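Local coordinates for FEZ-1 protein (Fluoribacter gormanii, PDB 5W90) that probably hydrolyses beta-lactam antibiotics as a class B3 metallo-beta-lactamase with two zinc ions in its active site, at residues A[39-44]-A[75-80]; A[181-186]-A[255-260]. The protein carries 2 engineered substitutions. All blocks are in the same frame, centred on the assembly; numbering follows the deposited sequence.

Overall arrangement
The two contacts come in series along the chain: contact 1 closes before contact 2 opens, and their centres lie about 28 Å apart, with nearest atoms about 9 Å from each other. Contact 1, buried about 10 Å from the centre of the chain, joins the loop after strand 35-39 to the short helix 74-77, which supplies two ligands of one zinc. Contact 2 lies about 24 Å out and fastens the loop 181-186, between strand 165-172 and helix 192-204, to the C-terminal helix 239-262. They share no helix or strand, yet both border the dinuclear site, contact 1 through D75 and H76, contact 2 through Y181, whose side chain lies beside that of H73.

Contact 1 of 2, residues A[39-44]-A[75-80]; sequences INSDLE and DHAAGS. With ZN (zinc ion), chain B.
The carbonyl oxygen of H76 is gripped by two successive backbone amides of the 39-44 loop. S41 N donates to H76 O at 3.0 Å, and D42 N reaches the same oxygen from the same face of the carbonyl plane, standing above that plane and not on a lone pair. Next to this pair the packing is tight. S41 OG turns between its own backbone N and carbonyl carbon (chi1 56°), which brings it to S80 OG at 2.8 Å, where either hydroxyl could be the donor. G79 N returns a hydrogen bond to D42 O at 2.8 Å, and G79, having no side chain, lets the type I turn 77-80 lie close against the backbone of S41 and D42.

A water bridges the buried side chains of H76 and D42. It accepts from H76 ND1 at 2.7 Å, in the ring plane, and lies 2.8 Å from D42 OD1, one of several acceptors competing for its protons; the carboxylate's other oxygen bonds to S27. The other ring nitrogen, H76 NE2, binds zinc at 2.1 Å, and water and metal together limit rotation of the ring. D75 OD2 and H215 bind the same zinc. D42 meets H76's ring by way of the water, and so lies behind the first shell. The looser, solvent-facing side is at E44, where a second water bridges E44 OE1 and A78 O.

In the alpha-beta/beta-alpha metallo-beta-lactamase fold, this contact sets the loop leading from strand 35-39 toward helix 47-56 against the zinc-binding helix 74-77, with S41 also touching helix 80-87 and S80 reaching strand 64-68.

Contact 2 of 2, residues A[181-186]-A[255-260]; sequences YKLVDN and TELKKQ
Q260 reads the backbone of the 181-186 loop with both ends of its side-chain amide, much as a neighbouring strand would. L183 N donates to Q260 OE1 at 2.8 Å in a nearly straight bond (173° at the hydrogen), while Q260 NE2 gives a proton to Y181 O at 2.9 Å. Donor and acceptor on the loop flank K182, so the glutamine closes over that residue's backbone. The second proton of Q260 NE2 goes to E256 OE1 at 2.8 Å, one helical turn earlier; E256 OE1 lies in the amide plane of Q260 and accepts on its anti lone pair. With these three bonds the rotation of the amide is fixed. A water donating to both Y181 O and E256 OE1 adds a second link between loop and helix.

The pairing holds a loop whose first residue, Y181, reaches the zinc site of this metallo-beta-lactamase fold against the long C-terminal helix, 239-262. Y181 turns its ring away from that helix; its hydroxyl bonds to the backbone of H149, a zinc ligand, and its side chain touches that of H73, another ligand of the same zinc. On the far side of K182, N186 ND2 donates to K182 O at 2.9 Å, bracing the bend of the loop from within.

Around the polar core lies apolar packing. L183 crosses Q260 and E256 at about right angles, its CD1 resting 3.8 Å from E256 CG, and its CB faces L257 CD1 at 4.1 Å. L257 gets there with CG anti to its backbone N (chi1 -180°), and it also touches K197 of helix 192-204. Farther out, V184 and Q260 run antiparallel alongside one another, V184 CG2 meeting Q260 CB at 4.1 Å.

Contact 1 of 2, residues A[39-44]-A[75-80]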
loop_
_atom_site.group_PDB
_atom_site.type_symbol
_atom_site.label_atom_id
_atom_site.label_comp_id
_atom_site.label_asym_id
_atom_site.label_seq_id
_atom_site.Cartn_x
_atom_site.Cartn_y
_atom_site.Cartn_z
ATOM N N ILE A 39 6.339 0.894 -4.948
ATOM C CA ILE A 39 5.005 0.977 -4.389
ATOM C C ILE A 39 5.057 1.844 -3.140
ATOM O O ILE A 39 5.800 1.519 -2.207
ATOM C CB ILE A 39 4.391 -0.400 -4.066
ATOM C CG1 ILE A 39 4.501 -1.373 -5.230
ATOM C CG2 ILE A 39 2.958 -0.225 -3.608
ATOM C CD1 ILE A 39 3.852 -2.733 -4.940
ATOM N N ASN A 40 4.341 2.981 -3.224
ATOM C CA ASN A 40 4.163 4.011 -2.190
ATOM C C ASN A 40 5.323 5.016 -2.174
ATOM O O ASN A 40 6.463 4.707 -1.834
ATOM C CB ASN A 40 3.873 3.444 -0.804
ATOM C CG ASN A 40 2.566 2.696 -0.733
ATOM O OD1 ASN A 40 1.588 3.112 -1.346
ATOM N ND2 ASN A 40 2.579 1.546 -0.063
ATOM N N SER A 41 4.959 6.271 -2.469
ATOM C CA SER A 41 5.866 7.385 -2.523
ATOM C C SER A 41 5.953 8.116 -1.168
ATOM O O SER A 41 6.868 8.936 -0.951
ATOM C CB SER A 41 5.408 8.332 -3.597
ATOM O OG SER A 41 4.077 8.722 -3.340
ATOM N N ASP A 42 5.023 7.820 -0.257
ATOM C CA ASP A 42 5.035 8.327 1.129
ATOM C C ASP A 42 5.020 9.873 1.163
ATOM O O ASP A 42 4.444 10.549 0.275
ATOM C CB ASP A 42 6.209 7.721 1.901
ATOM C CG ASP A 42 6.302 6.204 1.818
ATOM O OD1 ASP A 42 5.269 5.554 1.517
ATOM O OD2 ASP A 42 7.426 5.686 2.020
ATOM N N LEU A 43 5.551 10.462 2.248
ATOM C CA LEU A 43 5.572 11.901 2.382
ATOM C C LEU A 43 6.676 12.488 1.503
ATOM O O LEU A 43 7.593 11.812 1.141
ATOM C CB LEU A 43 5.788 12.262 3.854
ATOM C CG LEU A 43 4.767 11.782 4.875
ATOM C CD1 LEU A 43 5.194 12.260 6.243
ATOM C CD2 LEU A 43 3.385 12.285 4.533
ATOM N N GLU A 44 6.562 13.762 1.126
ATOM C CA GLU A 44 7.641 14.395 0.343
ATOM C C GLU A 44 8.991 14.232 1.069
ATOM O O GLU A 44 10.029 13.896 0.441
ATOM C CB GLU A 44 7.349 15.877 0.112
ATOM C CG GLU A 44 6.331 16.114 -0.990
ATOM C CD GLU A 44 6.060 17.580 -1.299
ATOM O OE1 GLU A 44 4.934 17.932 -1.622
ATOM O OE2 GLU A 44 6.985 18.369 -1.167
ATOM N N ASP A 75 -0.254 10.108 3.025
ATOM C CA ASP A 75 0.835 9.396 3.668
ATOM C C ASP A 75 1.371 8.250 2.795
ATOM O O ASP A 75 2.444 7.709 3.100
ATOM C CB ASP A 75 0.442 8.898 5.042
ATOM C CG ASP A 75 -0.755 7.973 5.088
ATOM O OD1 ASP A 75 -1.713 8.239 4.330
ATOM O OD2 ASP A 75 -0.728 7.021 5.902
ATOM N N HIS A 76 0.649 7.872 1.733
ATOM C CA HIS A 76 1.162 6.876 0.793
ATOM C C HIS A 76 1.552 7.484 -0.564
ATOM O O HIS A 76 2.299 6.852 -1.306
ATOM C CB HIS A 76 0.153 5.736 0.615
ATOM C CG HIS A 76 -0.206 5.188 1.947
ATOM N ND1 HIS A 76 0.707 4.502 2.715
ATOM C CD2 HIS A 76 -1.305 5.365 2.722
ATOM C CE1 HIS A 76 0.170 4.263 3.900
ATOM N NE2 HIS A 76 -1.052 4.777 3.934
ATOM N N ALA A 77 0.989 8.647 -0.891
ATOM C CA ALA A 77 1.020 9.209 -2.309
ATOM C C ALA A 77 1.549 10.648 -2.432
ATOM O O ALA A 77 1.721 11.116 -3.570
ATOM C CB ALA A 77 -0.376 9.129 -2.903
ATOM N N ALA A 78 1.851 11.339 -1.331
ATOM C CA ALA A 78 2.230 12.754 -1.412
ATOM C C ALA A 78 3.513 12.923 -2.246
ATOM O O ALA A 78 3.683 13.932 -2.902
ATOM C CB ALA A 78 2.403 13.364 -0.034
ATOM N N GLY A 79 4.419 11.945 -2.189
ATOM C CA GLY A 79 5.736 12.024 -2.794
ATOM C C GLY A 79 5.753 11.685 -4.278
ATOM O O GLY A 79 6.811 11.710 -4.888
ATOM N N SER A 80 4.583 11.401 -4.867
ATOM C CA SER A 80 4.523 10.833 -6.220
ATOM C C SER A 80 5.056 11.809 -7.276
ATOM O O SER A 80 5.871 11.399 -8.120
ATOM C CB SER A 80 3.132 10.309 -6.556
ATOM O OG SER A 80 2.869 9.139 -5.790
HETATM ZN ZN ZN B . -1.909 5.352 5.741
HETATM O O HOH W 1 3.333 3.823 2.526
HETATM O O HOH W 2 2.896 16.463 -1.954
HETATM O O HOH W 3 -3.666 3.785 6.158
HETATM O O HOH W 4 -3.025 6.090 7.859
HETATM O O HOH W 5 -3.837 5.911 5.893
#

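Contact 2 of 2, residues A[181-186]-A[255-260]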
loop_
_atom_site.group_PDB
_atom_site.type_symbol
_atom_site.label_atom_id
_atom_site.label_comp_id
_atom_site.label_asym_id
_atom_site.label_seq_id
_atom_site.Cartn_x
_atom_site.Cartn_y
_atom_site.Cartn_z
ATOM N N TYR A 181 -14.878 8.875 10.037
ATOM C CA TYR A 181 -15.569 8.284 8.878
ATOM C C TYR A 181 -17.030 7.931 9.217
ATOM O O TYR A 181 -17.306 7.457 10.298
ATOM C CB TYR A 181 -14.884 7.012 8.412
ATOM C CG TYR A 181 -13.731 7.135 7.455
ATOM C CD1 TYR A 181 -13.093 8.332 7.223
ATOM C CD2 TYR A 181 -13.319 6.014 6.744
ATOM C CE1 TYR A 181 -12.049 8.420 6.314
ATOM C CE2 TYR A 181 -12.306 6.088 5.807
ATOM C CZ TYR A 181 -11.673 7.301 5.593
ATOM O OH TYR A 181 -10.653 7.356 4.686
ATOM N N LYS A 182 -17.948 8.306 8.323
ATOM C CA LYS A 182 -19.378 8.059 8.479
ATOM C C LYS A 182 -19.765 6.810 7.667
ATOM O O LYS A 182 -19.492 6.762 6.479
ATOM C CB LYS A 182 -20.231 9.241 8.046
ATOM C CG LYS A 182 -21.700 9.080 8.469
ATOM C CD LYS A 182 -22.639 10.247 8.156
ATOM C CE LYS A 182 -22.687 11.287 9.248
ATOM N NZ LYS A 182 -23.018 10.679 10.566
ATOM N N LEU A 183 -20.267 5.771 8.344
ATOM C CA LEU A 183 -20.533 4.489 7.707
ATOM C C LEU A 183 -22.019 4.330 7.378
ATOM O O LEU A 183 -22.360 3.415 6.648
ATOM C CB LEU A 183 -20.084 3.349 8.629
ATOM C CG LEU A 183 -18.589 3.251 8.923
ATOM C CD1 LEU A 183 -18.280 2.039 9.825
ATOM C CD2 LEU A 183 -17.822 3.147 7.614
ATOM N N VAL A 184 -22.844 5.206 7.943
ATOM C CA VAL A 184 -24.313 5.151 7.758
ATOM C C VAL A 184 -24.766 6.416 7.035
ATOM O O VAL A 184 -24.498 7.432 7.537
ATOM C CB VAL A 184 -25.028 5.089 9.108
ATOM C CG1 VAL A 184 -26.518 4.893 8.915
ATOM C CG2 VAL A 184 -24.435 4.006 9.976
ATOM N N ASP A 185 -25.421 6.232 5.903
ATOM C CA ASP A 185 -25.943 7.348 5.084
ATOM C C ASP A 185 -24.830 8.362 4.792
ATOM O O ASP A 185 -25.036 9.513 4.993
ATOM C CB ASP A 185 -27.188 7.938 5.728
ATOM C CG ASP A 185 -28.364 6.977 5.772
ATOM O OD1 ASP A 185 -28.553 6.210 4.843
ATOM O OD2 ASP A 185 -29.039 7.052 6.720
ATOM N N ASN A 186 -23.680 7.883 4.352
ATOM C CA ASN A 186 -22.587 8.815 4.001
ATOM C C ASN A 186 -23.070 9.670 2.814
ATOM O O ASN A 186 -23.495 9.114 1.846
ATOM C CB ASN A 186 -21.323 8.017 3.720
ATOM C CG ASN A 186 -20.112 8.885 3.509
ATOM O OD1 ASN A 186 -20.096 9.712 2.627
ATOM N ND2 ASN A 186 -19.099 8.610 4.299
ATOM N N THR A 255 -17.375 -3.578 14.495
ATOM C CA THR A 255 -17.458 -2.844 15.822
ATOM C C THR A 255 -17.818 -1.355 15.600
ATOM O O THR A 255 -18.667 -0.780 16.328
ATOM C CB THR A 255 -16.157 -2.953 16.621
ATOM O OG1 THR A 255 -15.984 -4.342 16.904
ATOM C CG2 THR A 255 -16.206 -2.197 17.924
ATOM N N GLU A 256 -17.161 -0.723 14.625
ATOM C CA GLU A 256 -17.406 0.702 14.332
ATOM C C GLU A 256 -18.805 0.876 13.712
ATOM O O GLU A 256 -19.522 1.844 14.046
ATOM C CB GLU A 256 -16.315 1.277 13.433
ATOM C CG GLU A 256 -16.504 2.759 13.142
ATOM C CD GLU A 256 -16.487 3.707 14.331
ATOM O OE1 GLU A 256 -16.944 4.871 14.143
ATOM O OE2 GLU A 256 -15.982 3.289 15.439
ATOM N N LEU A 257 -19.229 -0.081 12.882
ATOM C CA LEU A 257 -20.552 -0.006 12.279
ATOM C C LEU A 257 -21.612 -0.096 13.375
ATOM O O LEU A 257 -22.543 0.762 13.412
ATOM C CB LEU A 257 -20.724 -1.123 11.256
ATOM C CG LEU A 257 -22.073 -1.163 10.540
ATOM C CD1 LEU A 257 -22.245 0.043 9.620
ATOM C CD2 LEU A 257 -22.195 -2.444 9.780
ATOM N N LYS A 258 -21.429 -1.061 14.295
ATOM C CA LYS A 258 -22.346 -1.202 15.445
ATOM C C LYS A 258 -22.411 0.118 16.217
ATOM O O LYS A 258 -23.472 0.563 16.695
ATOM C CB LYS A 258 -21.843 -2.326 16.355
ATOM C CG LYS A 258 -22.542 -2.468 17.690
ATOM C CD LYS A 258 -22.041 -3.673 18.455
ATOM C CE LYS A 258 -22.864 -4.021 19.670
ATOM N NZ LYS A 258 -22.796 -2.975 20.715
ATOM N N LYS A 259 -21.241 0.732 16.455
ATOM C CA LYS A 259 -21.250 1.975 17.250
ATOM C C LYS A 259 -22.081 3.064 16.557
ATOM O O LYS A 259 -22.862 3.819 17.190
ATOM C CB LYS A 259 -19.812 2.438 17.492
ATOM C CG LYS A 259 -19.704 3.610 18.444
ATOM C CD LYS A 259 -18.281 3.859 18.851
ATOM C CE LYS A 259 -18.220 4.949 19.886
ATOM N NZ LYS A 259 -16.815 5.241 20.246
ATOM N N GLN A 260 -21.958 3.151 15.239
ATOM C CA GLN A 260 -22.605 4.192 14.520
ATOM C C GLN A 260 -24.081 3.891 14.356
ATOM O O GLN A 260 -24.890 4.828 14.339
ATOM C CB GLN A 260 -21.916 4.359 13.175
ATOM C CG GLN A 260 -20.532 4.954 13.308
ATOM C CD GLN A 260 -19.942 5.446 12.006
ATOM O OE1 GLN A 260 -20.685 5.896 11.108
ATOM N NE2 GLN A 260 -18.618 5.470 11.940
HETATM O O HOH W 6 -15.825 7.371 12.849
#